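Local coordinates for protein NADH dehydrogenase, putative (Plasmodium falciparum, PDB 5JWC) that probably oxidises NADH through its bound FAD and passes the electrons to ubiquinone, as a type II NADH dehydrogenase inhibited by the quinolone RYL-552, at residues A[240-243]-A[244-247]. Sequence-based numbering, arbitrary orientation.
Sequences TFTQ and NISD
Thr242 is the N-cap of helix 243-255, and its hydroxyl turns back over the first turn to accept from the backbone N-H of Ile245. Thr242 OG1 sits between its own backbone N and carbonyl carbon (chi1 68°), which brings it to 3.3 Å from Ile245 N. Thr242 OG1 also lies alongside the Ile245 side chain, 3.4 Å from Ile245 CG1, and is hydrogen-bonded to Glu477, tying the cap to strand 476-479. Helical bonding starts at the cap residue itself: Ser246 N meets Thr242 O at 2.9 Å, and Asp247 N reaches Gln243 O in the next bond.

One residue before the cap, Phe241 turns CB toward the helix, with Phe241 CB 3.7 Å from Ile245 CG2. That methyl also approaches ring atom CD1 obliquely. Phe241 packs further on Ser460 and Ala462 of strand 460-465, Ile245 on Val470 of strand 468-473. On the exposed flank Gln243 extends CG anti to its backbone N (chi1 -176°), then bends at chi2, carrying Gln243 NE2 across to Asp247 OD1, one turn on, at 2.7 Å. The carboxylate oxygen lies close to the amide plane, but NE2 comes from above the carboxylate plane and the bond is bent, with an N-H...O angle of 133°. Gln243 OE1 accepts from Asn236, consistent with NE2 being the end that meets Asp247. Ser246 OG is hydrogen-bonded to Leu237 O and receives a bond from a water.

Apolar packing on the buried side and polar bonds around the cap thus join the loop after strand 227-232 to the helix that leads on to strand 259-262 of the five-stranded parallel sheet, in the pyridine nucleotide-disulphide oxidoreductase region. The carboxylate of Asp247, in the first turn, would probably interact favourably with the helix dipole.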
ATOM      1  N   THR A 240      -1.832 -32.904  -4.782  1.00 40.27           N
ATOM      2  CA  THR A 240      -0.521 -33.367  -4.312  1.00 40.10           C
ATOM      3  C   THR A 240      -0.482 -33.703  -2.817  1.00 38.11           C
ATOM      4  O   THR A 240       0.536 -34.169  -2.309  1.00 43.27           O
ATOM      5  CB  THR A 240       0.565 -32.322  -4.588  1.00 43.57           C
ATOM      6  OG1 THR A 240       0.304 -31.160  -3.790  1.00 42.43           O
ATOM      7  CG2 THR A 240       0.584 -31.925  -6.075  1.00 40.59           C
ATOM      8  N   PHE A 241      -1.578 -33.444  -2.119  1.00 36.08           N
ATOM      9  CA  PHE A 241      -1.723 -33.817  -0.713  1.00 34.92           C
ATOM     10  C   PHE A 241      -2.357 -35.213  -0.697  1.00 37.80           C
ATOM     11  O   PHE A 241      -2.592 -35.802  -1.755  1.00 44.58           O
ATOM     12  CB  PHE A 241      -2.605 -32.806   0.050  1.00 29.84           C
ATOM     13  CG  PHE A 241      -1.961 -31.461   0.282  1.00 30.49           C
ATOM     14  CD1 PHE A 241      -1.737 -31.002   1.571  1.00 32.56           C
ATOM     15  CD2 PHE A 241      -1.585 -30.655  -0.781  1.00 32.73           C
ATOM     16  CE1 PHE A 241      -1.149 -29.753   1.798  1.00 35.32           C
ATOM     17  CE2 PHE A 241      -0.992 -29.410  -0.568  1.00 31.96           C
ATOM     18  CZ  PHE A 241      -0.773 -28.958   0.718  1.00 33.26           C
ATOM     19  N   THR A 242      -2.690 -35.720   0.478  1.00 36.73           N
ATOM     20  CA  THR A 242      -3.344 -37.030   0.587  1.00 38.51           C
ATOM     21  C   THR A 242      -4.823 -37.004   0.212  1.00 40.56           C
ATOM     22  O   THR A 242      -5.470 -35.940   0.229  1.00 34.63           O
ATOM     23  CB  THR A 242      -3.223 -37.581   1.997  1.00 39.28           C
ATOM     24  OG1 THR A 242      -4.003 -36.774   2.887  1.00 41.07           O
ATOM     25  CG2 THR A 242      -1.753 -37.587   2.447  1.00 39.29           C
ATOM     26  N   GLN A 243      -5.360 -38.178  -0.114  1.00 33.09           N
ATOM     27  CA  GLN A 243      -6.738 -38.280  -0.547  1.00 34.02           C
ATOM     28  C   GLN A 243      -7.682 -37.824   0.551  1.00 34.29           C
ATOM     29  O   GLN A 243      -8.684 -37.170   0.277  1.00 37.06           O
ATOM     30  CB  GLN A 243      -7.053 -39.719  -0.992  1.00 35.59           C
ATOM     31  CG  GLN A 243      -8.464 -39.906  -1.555  1.00 34.65           C
ATOM     32  CD  GLN A 243      -8.735 -39.030  -2.783  1.00 38.94           C
ATOM     33  OE1 GLN A 243      -7.967 -39.027  -3.748  1.00 43.10           O
ATOM     34  NE2 GLN A 243      -9.824 -38.270  -2.735  1.00 38.12           N
ATOM     35  N   ASN A 244      -7.363 -38.142   1.799  1.00 33.49           N
ATOM     36  CA  ASN A 244      -8.184 -37.688   2.916  1.00 35.86           C
ATOM     37  C   ASN A 244      -8.182 -36.156   3.033  1.00 38.50           C
ATOM     38  O   ASN A 244      -9.210 -35.548   3.362  1.00 32.09           O
ATOM     39  CB  ASN A 244      -7.710 -38.312   4.237  1.00 40.82           C
ATOM     40  CG  ASN A 244      -8.272 -39.708   4.454  1.00 46.63           C
ATOM     41  OD1 ASN A 244      -9.339 -40.039   3.946  1.00 51.15           O
ATOM     42  ND2 ASN A 244      -7.566 -40.522   5.222  1.00 50.23           N
ATOM     43  N   ILE A 245      -7.027 -35.533   2.781  1.00 34.17           N
ATOM     44  CA  ILE A 245      -6.958 -34.071   2.804  1.00 30.51           C
ATOM     45  C   ILE A 245      -7.782 -33.476   1.658  1.00 31.00           C
ATOM     46  O   ILE A 245      -8.543 -32.525   1.863  1.00 31.75           O
ATOM     47  CB  ILE A 245      -5.495 -33.565   2.766  1.00 30.68           C
ATOM     48  CG1 ILE A 245      -4.892 -33.710   4.169  1.00 29.66           C
ATOM     49  CG2 ILE A 245      -5.429 -32.076   2.312  1.00 25.10           C
ATOM     50  CD1 ILE A 245      -3.416 -33.457   4.256  1.00 32.71           C
ATOM     51  N   SER A 246      -7.656 -34.041   0.460  1.00 33.20           N
ATOM     52  CA  SER A 246      -8.469 -33.593  -0.677  1.00 34.32           C
ATOM     53  C   SER A 246      -9.973 -33.687  -0.401  1.00 31.86           C
ATOM     54  O   SER A 246     -10.726 -32.752  -0.699  1.00 33.06           O
ATOM     55  CB  SER A 246      -8.133 -34.402  -1.930  1.00 32.37           C
ATOM     56  OG  SER A 246      -6.797 -34.182  -2.315  1.00 36.33           O
ATOM     57  N   ASP A 247     -10.418 -34.792   0.186  1.00 33.66           N
ATOM     58  CA  ASP A 247     -11.851 -34.951   0.469  1.00 32.61           C
ATOM     59  C   ASP A 247     -12.305 -33.961   1.537  1.00 32.54           C
ATOM     60  O   ASP A 247     -13.388 -33.392   1.446  1.00 34.18           O
ATOM     61  CB  ASP A 247     -12.195 -36.369   0.941  1.00 36.24           C
ATOM     62  CG  ASP A 247     -11.842 -37.436  -0.066  1.00 37.90           C
ATOM     63  OD1 ASP A 247     -11.824 -37.155  -1.280  1.00 42.41           O
ATOM     64  OD2 ASP A 247     -11.601 -38.583   0.374  1.00 45.00           O
TER
HETATM   65  O   HOH W   1      -4.588 -36.025  -3.133  1.00 46.14           O